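Local atomic coordinates of D-threo-3-hydroxyaspartate dehydratase (Delftia, PDB entry 3WQE), a protein that uses pyridoxal 5'-phosphate and a divalent metal ion to deaminate D-threo-3-hydroxyaspartate, yielding oxaloacetate and ammonia. Residues G184-L189 against S227-L232; I143-D148 against G177-H182. All coordinates share one frame; numbering follows the deposited sequence.

Contact 1 (G184-L189 against S227-L232); sequences GSSYEL and STPTAL. With PLP (pyridoxal-5'-phosphate), chain F; 2TL (D-allothreonine), chain H.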
ATOM      1  N   GLY B 184     -19.946  -4.748   7.468  1.00 15.78           N
ATOM      2  CA  GLY B 184     -18.913  -3.799   7.075  1.00 15.45           C
ATOM      3  C   GLY B 184     -19.542  -2.478   6.768  1.00 17.41           C
ATOM      4  O   GLY B 184     -18.762  -1.472   6.721  1.00 20.11           O
ATOM      5  N   SER B 185     -20.858  -2.340   6.717  1.00 18.98           N
ATOM      6  CA  SER B 185     -21.443  -1.007   6.525  1.00 19.14           C
ATOM      7  C   SER B 185     -21.321  -0.157   7.770  1.00 19.59           C
ATOM      8  O   SER B 185     -21.627   1.042   7.759  1.00 21.01           O
ATOM      9  CB  SER B 185     -22.918  -1.098   6.134  1.00 21.04           C
ATOM     10  OG  SER B 185     -23.770  -1.490   7.268  1.00 21.74           O
ATOM     11  N   SER B 186     -20.806  -0.753   8.856  1.00 19.18           N
ATOM     12  CA  SER B 186     -20.645   0.012  10.148  1.00 19.64           C
ATOM     13  C   SER B 186     -19.586   1.166   9.939  1.00 19.26           C
ATOM     14  O   SER B 186     -19.607   2.167  10.668  1.00 20.46           O
ATOM     15  CB  SER B 186     -20.179  -0.954  11.258  1.00 20.11           C
ATOM     16  OG  SER B 186     -18.840  -1.413  11.025  1.00 19.71           O
ATOM     17  N   TYR B 187     -18.772   1.001   8.895  1.00 18.82           N
ATOM     18  CA  TYR B 187     -17.721   2.016   8.645  1.00 20.17           C
ATOM     19  C   TYR B 187     -18.286   3.283   8.125  1.00 21.10           C
ATOM     20  O   TYR B 187     -17.570   4.297   8.092  1.00 22.61           O
ATOM     21  CB  TYR B 187     -16.666   1.423   7.684  1.00 19.43           C
ATOM     22  CG  TYR B 187     -15.672   0.546   8.367  1.00 19.22           C
ATOM     23  CD1 TYR B 187     -16.036  -0.618   9.068  1.00 21.03           C
ATOM     24  CD2 TYR B 187     -14.295   0.839   8.265  1.00 19.33           C
ATOM     25  CE1 TYR B 187     -15.049  -1.472   9.637  1.00 18.35           C
ATOM     26  CE2 TYR B 187     -13.298  -0.015   8.829  1.00 20.25           C
ATOM     27  CZ  TYR B 187     -13.746  -1.163   9.543  1.00 19.86           C
ATOM     28  OH  TYR B 187     -12.791  -1.998  10.158  1.00 19.35           O
ATOM     29  N   GLU B 188     -19.547   3.263   7.699  1.00 22.57           N
ATOM     30  CA  GLU B 188     -20.170   4.486   7.193  1.00 25.54           C
ATOM     31  C   GLU B 188     -20.892   5.269   8.283  1.00 25.26           C
ATOM     32  O   GLU B 188     -21.473   6.327   7.993  1.00 27.91           O
ATOM     33  CB  GLU B 188     -21.139   4.132   6.063  1.00 31.68           C
ATOM     34  CG  GLU B 188     -20.321   3.827   4.780  1.00 40.48           C
ATOM     35  CD  GLU B 188     -20.789   2.591   4.086  1.00 57.13           C
ATOM     36  OE1 GLU B 188     -22.028   2.488   3.792  1.00 62.74           O
ATOM     37  OE2 GLU B 188     -19.893   1.711   3.824  1.00 69.71           O
ATOM     38  N   LEU B 189     -20.938   4.743   9.523  1.00 23.29           N
ATOM     39  CA  LEU B 189     -21.722   5.342  10.627  1.00 25.38           C
ATOM     40  C   LEU B 189     -20.804   6.188  11.509  1.00 25.35           C
ATOM     41  O   LEU B 189     -19.575   6.084  11.389  1.00 24.97           O
ATOM     42  CB  LEU B 189     -22.343   4.196  11.447  1.00 24.85           C
ATOM     43  CG  LEU B 189     -23.294   3.339  10.552  1.00 25.72           C
ATOM     44  CD1 LEU B 189     -23.998   2.222  11.303  1.00 26.22           C
ATOM     45  CD2 LEU B 189     -24.349   4.187   9.829  1.00 26.86           C
ATOM     46  N   SER B 227     -17.528  -6.669  13.265  1.00 18.21           N
ATOM     47  CA  SER B 227     -16.595  -5.638  12.692  1.00 17.07           C
ATOM     48  C   SER B 227     -16.161  -4.974  14.026  1.00 16.38           C
ATOM     49  O   SER B 227     -16.855  -5.106  15.058  1.00 17.31           O
ATOM     50  CB  SER B 227     -17.388  -4.643  11.819  1.00 17.81           C
ATOM     51  OG  SER B 227     -18.351  -3.925  12.510  1.00 17.82           O
ATOM     52  N   THR B 228     -15.071  -4.194  13.995  1.00 15.16           N
ATOM     53  CA  THR B 228     -14.701  -3.521  15.272  1.00 16.01           C
ATOM     54  C   THR B 228     -15.824  -2.647  15.779  1.00 17.76           C
ATOM     55  O   THR B 228     -16.141  -2.659  16.992  1.00 17.69           O
ATOM     56  CB  THR B 228     -13.338  -2.829  15.058  1.00 15.23           C
ATOM     57  OG1 THR B 228     -12.320  -3.833  15.192  1.00 16.49           O
ATOM     58  CG2 THR B 228     -13.120  -1.732  16.160  1.00 16.69           C
ATOM     59  N   PRO B 229     -16.454  -1.805  14.930  1.00 17.53           N
ATOM     60  CA  PRO B 229     -17.481  -0.897  15.481  1.00 19.69           C
ATOM     61  C   PRO B 229     -18.692  -1.595  16.050  1.00 20.52           C
ATOM     62  O   PRO B 229     -19.161  -1.177  17.112  1.00 21.99           O
ATOM     63  CB  PRO B 229     -17.845   0.016  14.290  1.00 18.88           C
ATOM     64  CG  PRO B 229     -16.580  -0.066  13.399  1.00 17.27           C
ATOM     65  CD  PRO B 229     -16.110  -1.494  13.515  1.00 17.42           C
ATOM     66  N   THR B 230     -19.155  -2.662  15.376  1.00 19.50           N
ATOM     67  CA  THR B 230     -20.325  -3.377  15.949  1.00 20.84           C
ATOM     68  C   THR B 230     -19.959  -4.262  17.141  1.00 21.49           C
ATOM     69  O   THR B 230     -20.764  -4.415  18.060  1.00 21.81           O
ATOM     70  CB  THR B 230     -21.060  -4.202  14.872  1.00 20.84           C
ATOM     71  OG1 THR B 230     -20.141  -5.121  14.229  1.00 18.30           O
ATOM     72  CG2 THR B 230     -21.718  -3.263  13.857  1.00 21.65           C
ATOM     73  N   ALA B 231     -18.700  -4.758  17.174  1.00 20.52           N
ATOM     74  CA  ALA B 231     -18.300  -5.480  18.385  1.00 21.25           C
ATOM     75  C   ALA B 231     -18.355  -4.599  19.649  1.00 22.75           C
ATOM     76  O   ALA B 231     -18.764  -5.052  20.706  1.00 24.87           O
ATOM     77  CB  ALA B 231     -16.886  -6.048  18.191  1.00 21.41           C
ATOM     78  N   LEU B 232     -17.906  -3.339  19.453  1.00 21.71           N
ATOM     79  CA  LEU B 232     -17.916  -2.413  20.558  1.00 22.68           C
ATOM     80  C   LEU B 232     -19.252  -1.817  20.893  1.00 25.11           C
ATOM     81  O   LEU B 232     -19.428  -1.325  22.001  1.00 27.87           O
ATOM     82  CB  LEU B 232     -16.879  -1.314  20.344  1.00 22.92           C
ATOM     83  CG  LEU B 232     -15.432  -1.854  20.226  1.00 22.82           C
ATOM     84  CD1 LEU B 232     -14.459  -0.765  19.717  1.00 22.43           C
ATOM     85  CD2 LEU B 232     -14.986  -2.446  21.574  1.00 24.08           C
TER
HETATM   86  N1  PLP F 401     -14.428 -10.412   9.576  1.00 13.57           N
HETATM   87  C2  PLP F 401     -14.357 -10.233   8.252  1.00 13.12           C
HETATM   88  C2A PLP F 401     -14.865 -11.334   7.335  1.00 13.64           C
HETATM   89  C3  PLP F 401     -13.913  -9.004   7.651  1.00 16.38           C
HETATM   90  O3  PLP F 401     -13.855  -8.855   6.312  1.00 17.31           O
HETATM   91  C4  PLP F 401     -13.347  -8.047   8.509  1.00 13.82           C
HETATM   92  C4A PLP F 401     -12.872  -6.750   8.066  1.00 16.81           C
HETATM   93  C5  PLP F 401     -13.393  -8.317   9.935  1.00 13.29           C
HETATM   94  C6  PLP F 401     -13.967  -9.536  10.400  1.00 13.92           C
HETATM   95  C5A PLP F 401     -12.738  -7.327  10.936  1.00 13.46           C
HETATM   96  O4P PLP F 401     -13.383  -6.063  10.971  1.00 14.34           O
HETATM   97  P   PLP F 401     -12.588  -4.880  11.710  1.00 15.69           P
HETATM   98  O1P PLP F 401     -12.459  -5.407  13.134  1.00 18.50           O
HETATM   99  O2P PLP F 401     -13.613  -3.802  11.557  1.00 15.10           O
HETATM  100  O3P PLP F 401     -11.278  -4.700  11.014  1.00 18.91           O
HETATM  101  N   2TL H 403     -13.126  -6.413   6.607  1.00 17.41           N
HETATM  102  CA  2TL H 403     -12.658  -5.065   6.106  1.00 15.69           C
HETATM  103  CB  2TL H 403     -13.954  -4.254   5.866  1.00 18.98           C
HETATM  104  OG1 2TL H 403     -14.514  -3.777   7.048  1.00 27.69           O
HETATM  105  CG2 2TL H 403     -15.019  -4.782   5.031  1.00 18.44           C
HETATM  106  C   2TL H 403     -12.027  -5.394   4.756  1.00 16.45           C
HETATM  107  O   2TL H 403     -12.296  -6.495   4.278  1.00 17.42           O
HETATM  108  OXT 2TL H 403     -11.289  -4.550   4.349  1.00 14.97           O
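The phenol ring of Y187 meets P229 obliquely, CE1 to CD 4.0 Å, while two bound groups lie against its face and edge. D-allothreonine places OG1 over one face, 3.5 Å from Y187 CE1, and the phosphate oxygen O2P of PLP lies at the edge, in the ring plane. There Y187 OH donates to PLP O2P at a very short 2.4 Å, a value whose exactness is doubtful. O2P has a second donor, T228 N, at 2.9 Å and an N-H...O angle of 177°. T228 OG1 stands anti to the carbonyl carbon and beside its own N (chi1 -81°), which lets T228 OG1 reach the neighbouring phosphate oxygen, PLP O1P, at 2.6 Å. S227 being the N-cap, the phosphate sits at the start of helix 228-233, whose dipole would favour the negative charge. Away from the ligands, S186 OG and S227 OG share a hydrogen bond of 3.0 Å, either being able to donate. S186 OG also rests 3.5 Å from P229 CG, and S186 CB meets the methyl CG2 of T230 at 3.8 Å. The 3-10 turn 184-188 thus leans on the first turn of helix 228-233. Helix 192-215 packs against both through L198, touching S186, and L195, touching P229, while M255 of helix 253-258 touches Y187, T228 and P229.

Contact 2 (I143-D148 against G177-H182); sequences IEIDTD and GGVLTH. With PLP (pyridoxal-5'-phosphate), chain F; 2TL (D-allothreonine), chain H.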
ATOM      1  N   ILE B 143     -21.139 -20.995   6.250  1.00  9.57           N
ATOM      2  CA  ILE B 143     -21.858 -20.255   5.162  1.00 10.02           C
ATOM      3  C   ILE B 143     -21.821 -18.760   5.501  1.00 10.54           C
ATOM      4  O   ILE B 143     -22.238 -18.338   6.602  1.00 11.58           O
ATOM      5  CB  ILE B 143     -23.277 -20.755   4.990  1.00 10.00           C
ATOM      6  CG1 ILE B 143     -23.226 -22.287   4.738  1.00 11.41           C
ATOM      7  CG2 ILE B 143     -24.010 -19.925   3.857  1.00 11.89           C
ATOM      8  CD1 ILE B 143     -24.658 -22.938   4.671  1.00 10.67           C
ATOM      9  N   GLU B 144     -21.348 -17.952   4.550  1.00 10.83           N
ATOM     10  CA  GLU B 144     -21.277 -16.477   4.778  1.00 10.26           C
ATOM     11  C   GLU B 144     -22.659 -15.830   4.474  1.00 11.72           C
ATOM     12  O   GLU B 144     -23.298 -16.114   3.449  1.00 12.26           O
ATOM     13  CB  GLU B 144     -20.228 -15.879   3.835  1.00 10.61           C
ATOM     14  CG  GLU B 144     -19.972 -14.382   4.205  1.00 11.51           C
ATOM     15  CD  GLU B 144     -18.738 -13.827   3.554  1.00 16.65           C
ATOM     16  OE1 GLU B 144     -18.243 -12.836   4.202  1.00 21.91           O
ATOM     17  OE2 GLU B 144     -18.277 -14.329   2.508  1.00 16.00           O
ATOM     18  N   ILE B 145     -23.126 -15.009   5.406  1.00 10.78           N
ATOM     19  CA  ILE B 145     -24.465 -14.378   5.364  1.00 11.91           C
ATOM     20  C   ILE B 145     -24.305 -12.875   5.146  1.00 12.01           C
ATOM     21  O   ILE B 145     -23.401 -12.226   5.683  1.00 13.70           O
ATOM     22  CB  ILE B 145     -25.172 -14.576   6.733  1.00 12.82           C
ATOM     23  CG1 ILE B 145     -25.150 -16.105   7.101  1.00 12.38           C
ATOM     24  CG2 ILE B 145     -26.600 -14.065   6.675  1.00 13.96           C
ATOM     25  CD1 ILE B 145     -25.801 -17.064   6.111  1.00 12.77           C
ATOM     26  N   ASP B 146     -25.139 -12.371   4.241  1.00 12.55           N
ATOM     27  CA  ASP B 146     -25.250 -10.919   4.030  1.00 14.67           C
ATOM     28  C   ASP B 146     -26.346 -10.411   4.952  1.00 15.17           C
ATOM     29  O   ASP B 146     -27.527 -10.723   4.785  1.00 16.77           O
ATOM     30  CB  ASP B 146     -25.654 -10.755   2.541  1.00 16.51           C
ATOM     31  CG  ASP B 146     -25.922  -9.323   2.209  1.00 22.99           C
ATOM     32  OD1 ASP B 146     -25.689  -8.477   3.092  1.00 26.25           O
ATOM     33  OD2 ASP B 146     -26.315  -9.045   1.049  1.00 26.31           O
ATOM     34  N   THR B 147     -25.862  -9.646   5.965  1.00 15.89           N
ATOM     35  CA  THR B 147     -26.850  -9.052   6.890  1.00 17.59           C
ATOM     36  C   THR B 147     -26.999  -7.579   6.712  1.00 17.78           C
ATOM     37  O   THR B 147     -28.023  -7.060   7.197  1.00 20.69           O
ATOM     38  CB  THR B 147     -26.414  -9.288   8.362  1.00 16.46           C
ATOM     39  OG1 THR B 147     -25.108  -8.822   8.594  1.00 17.28           O
ATOM     40  CG2 THR B 147     -26.481 -10.782   8.721  1.00 17.89           C
ATOM     41  N   ASP B 148     -26.070  -6.887   6.003  1.00 19.43           N
ATOM     42  CA  ASP B 148     -26.305  -5.452   5.847  1.00 21.33           C
ATOM     43  C   ASP B 148     -26.030  -4.870   4.436  1.00 21.65           C
ATOM     44  O   ASP B 148     -25.949  -3.636   4.261  1.00 23.46           O
ATOM     45  CB  ASP B 148     -25.378  -4.713   6.873  1.00 20.91           C
ATOM     46  CG  ASP B 148     -23.878  -4.770   6.433  1.00 21.43           C
ATOM     47  OD1 ASP B 148     -23.579  -5.683   5.643  1.00 21.04           O
ATOM     48  OD2 ASP B 148     -23.075  -4.015   6.989  1.00 21.73           O
ATOM     49  N   GLY B 177     -20.194 -26.182   9.574  1.00 12.81           N
ATOM     50  CA  GLY B 177     -19.748 -25.853  10.934  1.00 13.53           C
ATOM     51  C   GLY B 177     -20.395 -24.620  11.524  1.00 13.72           C
ATOM     52  O   GLY B 177     -20.226 -24.361  12.727  1.00 14.23           O
ATOM     53  N   GLY B 178     -21.070 -23.840  10.681  1.00 13.76           N
ATOM     54  CA  GLY B 178     -21.577 -22.587  11.191  1.00 13.51           C
ATOM     55  C   GLY B 178     -21.934 -21.608  10.090  1.00 12.67           C
ATOM     56  O   GLY B 178     -21.894 -21.904   8.921  1.00 12.62           O
ATOM     57  N   VAL B 179     -22.304 -20.399  10.574  1.00 11.49           N
ATOM     58  CA  VAL B 179     -22.589 -19.239   9.681  1.00 11.53           C
ATOM     59  C   VAL B 179     -21.793 -18.074  10.229  1.00 11.95           C
ATOM     60  O   VAL B 179     -21.456 -17.973  11.404  1.00 12.82           O
ATOM     61  CB  VAL B 179     -24.075 -18.844   9.640  1.00 11.89           C
ATOM     62  CG1 VAL B 179     -24.871 -19.887   8.800  1.00 12.21           C
ATOM     63  CG2 VAL B 179     -24.721 -18.771  11.073  1.00 12.65           C
ATOM     64  N   LEU B 180     -21.432 -17.158   9.326  1.00 11.00           N
ATOM     65  CA  LEU B 180     -20.708 -15.940   9.753  1.00 11.50           C
ATOM     66  C   LEU B 180     -21.182 -14.775   8.969  1.00 12.01           C
ATOM     67  O   LEU B 180     -21.684 -14.911   7.805  1.00 11.86           O
ATOM     68  CB  LEU B 180     -19.170 -16.056   9.610  1.00 11.67           C
ATOM     69  CG  LEU B 180     -18.614 -15.945   8.168  1.00 11.47           C
ATOM     70  CD1 LEU B 180     -17.108 -15.615   8.262  1.00 13.22           C
ATOM     71  CD2 LEU B 180     -18.828 -17.232   7.363  1.00 12.85           C
ATOM     72  N   THR B 181     -21.093 -13.587   9.547  1.00 11.62           N
ATOM     73  CA  THR B 181     -21.393 -12.323   8.833  1.00 11.68           C
ATOM     74  C   THR B 181     -20.431 -11.271   9.222  1.00 12.84           C
ATOM     75  O   THR B 181     -19.897 -11.345  10.363  1.00 13.23           O
ATOM     76  CB  THR B 181     -22.861 -11.873   9.034  1.00 14.01           C
ATOM     77  OG1 THR B 181     -23.224 -10.872   8.074  1.00 14.61           O
ATOM     78  CG2 THR B 181     -23.090 -11.343  10.483  1.00 14.61           C
ATOM     79  N   HIS B 182     -20.278 -10.220   8.377  1.00 13.37           N
ATOM     80  CA  HIS B 182     -19.472  -9.073   8.746  1.00 13.97           C
ATOM     81  C   HIS B 182     -20.233  -7.850   8.353  1.00 15.43           C
ATOM     82  O   HIS B 182     -20.504  -7.637   7.140  1.00 17.58           O
ATOM     83  CB  HIS B 182     -18.171  -9.109   7.929  1.00 14.30           C
ATOM     84  CG  HIS B 182     -17.387  -7.851   8.051  1.00 17.90           C
ATOM     85  ND1 HIS B 182     -16.801  -7.399   9.214  1.00 16.70           N
ATOM     86  CD2 HIS B 182     -17.028  -6.939   7.013  1.00 17.57           C
ATOM     87  CE1 HIS B 182     -16.063  -6.206   8.915  1.00 17.48           C
ATOM     88  NE2 HIS B 182     -16.250  -5.932   7.617  1.00 18.43           N
TER
HETATM   89  N1  PLP F 401     -14.428 -10.412   9.576  1.00 13.57           N
HETATM   90  C2  PLP F 401     -14.357 -10.233   8.252  1.00 13.12           C
HETATM   91  C2A PLP F 401     -14.865 -11.334   7.335  1.00 13.64           C
HETATM   92  C3  PLP F 401     -13.913  -9.004   7.651  1.00 16.38           C
HETATM   93  O3  PLP F 401     -13.855  -8.855   6.312  1.00 17.31           O
HETATM   94  C4  PLP F 401     -13.347  -8.047   8.509  1.00 13.82           C
HETATM   95  C4A PLP F 401     -12.872  -6.750   8.066  1.00 16.81           C
HETATM   96  C5  PLP F 401     -13.393  -8.317   9.935  1.00 13.29           C
HETATM   97  C6  PLP F 401     -13.967  -9.536  10.400  1.00 13.92           C
HETATM   98  C5A PLP F 401     -12.738  -7.327  10.936  1.00 13.46           C
HETATM   99  O4P PLP F 401     -13.383  -6.063  10.971  1.00 14.34           O
HETATM  100  P   PLP F 401     -12.588  -4.880  11.710  1.00 15.69           P
HETATM  101  O1P PLP F 401     -12.459  -5.407  13.134  1.00 18.50           O
HETATM  102  O2P PLP F 401     -13.613  -3.802  11.557  1.00 15.10           O
HETATM  103  O3P PLP F 401     -11.278  -4.700  11.014  1.00 18.91           O
HETATM  104  N   2TL H 403     -13.126  -6.413   6.607  1.00 17.41           N
HETATM  105  CA  2TL H 403     -12.658  -5.065   6.106  1.00 15.69           C
HETATM  106  CB  2TL H 403     -13.954  -4.254   5.866  1.00 18.98           C
HETATM  107  OG1 2TL H 403     -14.514  -3.777   7.048  1.00 27.69           O
HETATM  108  CG2 2TL H 403     -15.019  -4.782   5.031  1.00 18.44           C
HETATM  109  C   2TL H 403     -12.027  -5.394   4.756  1.00 16.45           C
HETATM  110  O   2TL H 403     -12.296  -6.495   4.278  1.00 17.42           O
HETATM  111  OXT 2TL H 403     -11.289  -4.550   4.349  1.00 14.97           O
HETATM  112  O   HOH W   1     -20.952 -10.748   5.593  1.00 20.74           O
HETATM  113  O   HOH W   2     -23.236  -8.429   5.582  1.00 17.25           O
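T147 and T181 reach toward each other tip to tip, and T147 OG1 donates to T181 OG1 over 2.8 Å. T181 OG1 hands its own proton to the carbonyl oxygen of I145, also at 2.8 Å, arriving from above the carbonyl plane, 47° out of it. This chain of hydroxyls depends on T181 holding OG1 opposite its backbone N (chi1 -165°). The I145 oxygen takes a further proton from a water, which in turn accepts from H182 N. Replacing T181 by a valine would probably leave T147 OG1 without its acceptor and the I145 carbonyl with one donor fewer, freeing the T147 hydroxyl to turn. Before this point the segments are neighbouring parallel strands of the alanine-racemase-type barrel, with I143 paired to V179 and E144 to L180, their axes 4.7 Å apart and inclined by 23°; helix 159-171 links them in a beta-alpha-beta crossover. I143 N, L180 N and I145 N form the ladder with G178 O, I143 O and L180 O. On the side of the sheet facing helix 192-215, I145 and V179 cross obliquely, CG1 to CB 3.9 Å. On the reverse side, L180 lays CD2 against E144 CA at 3.6 Å. H182 follows the strand end and turns its imidazole to the cofactor: PLP C3 lies 3.5 Å above the centre of one ring face, and D-allothreonine OG1 is in plane at the edge, hydrogen-bonded to NE2 at 2.8 Å. ND1, bonded to G226 O, fixes the ring's rotation.

Overall arrangement
Contacts 1 and 2 follow one another along the chain, and their centres are 15 Å apart. They touch at S185 OG, 2.6 Å from D148 OD2 (a probable hydrogen bond), and at S227 CB, 3.6 Å from H182 CE1. Both border PLP, at different ends, and both meet D-allothreonine at OG1. Contact 2 supplies the imidazole against a face of the pyridine ring, whereas contact 1 supplies donors to the phosphate. Atom N of D-allothreonine (2TL N) is 1.5 Å from PLP C4A, a covalent distance, consistent with an adduct of the amino acid and the cofactor, the bond order being left open. Q329 of the second subunit also binds D-allothreonine, so the pocket draws on both chains.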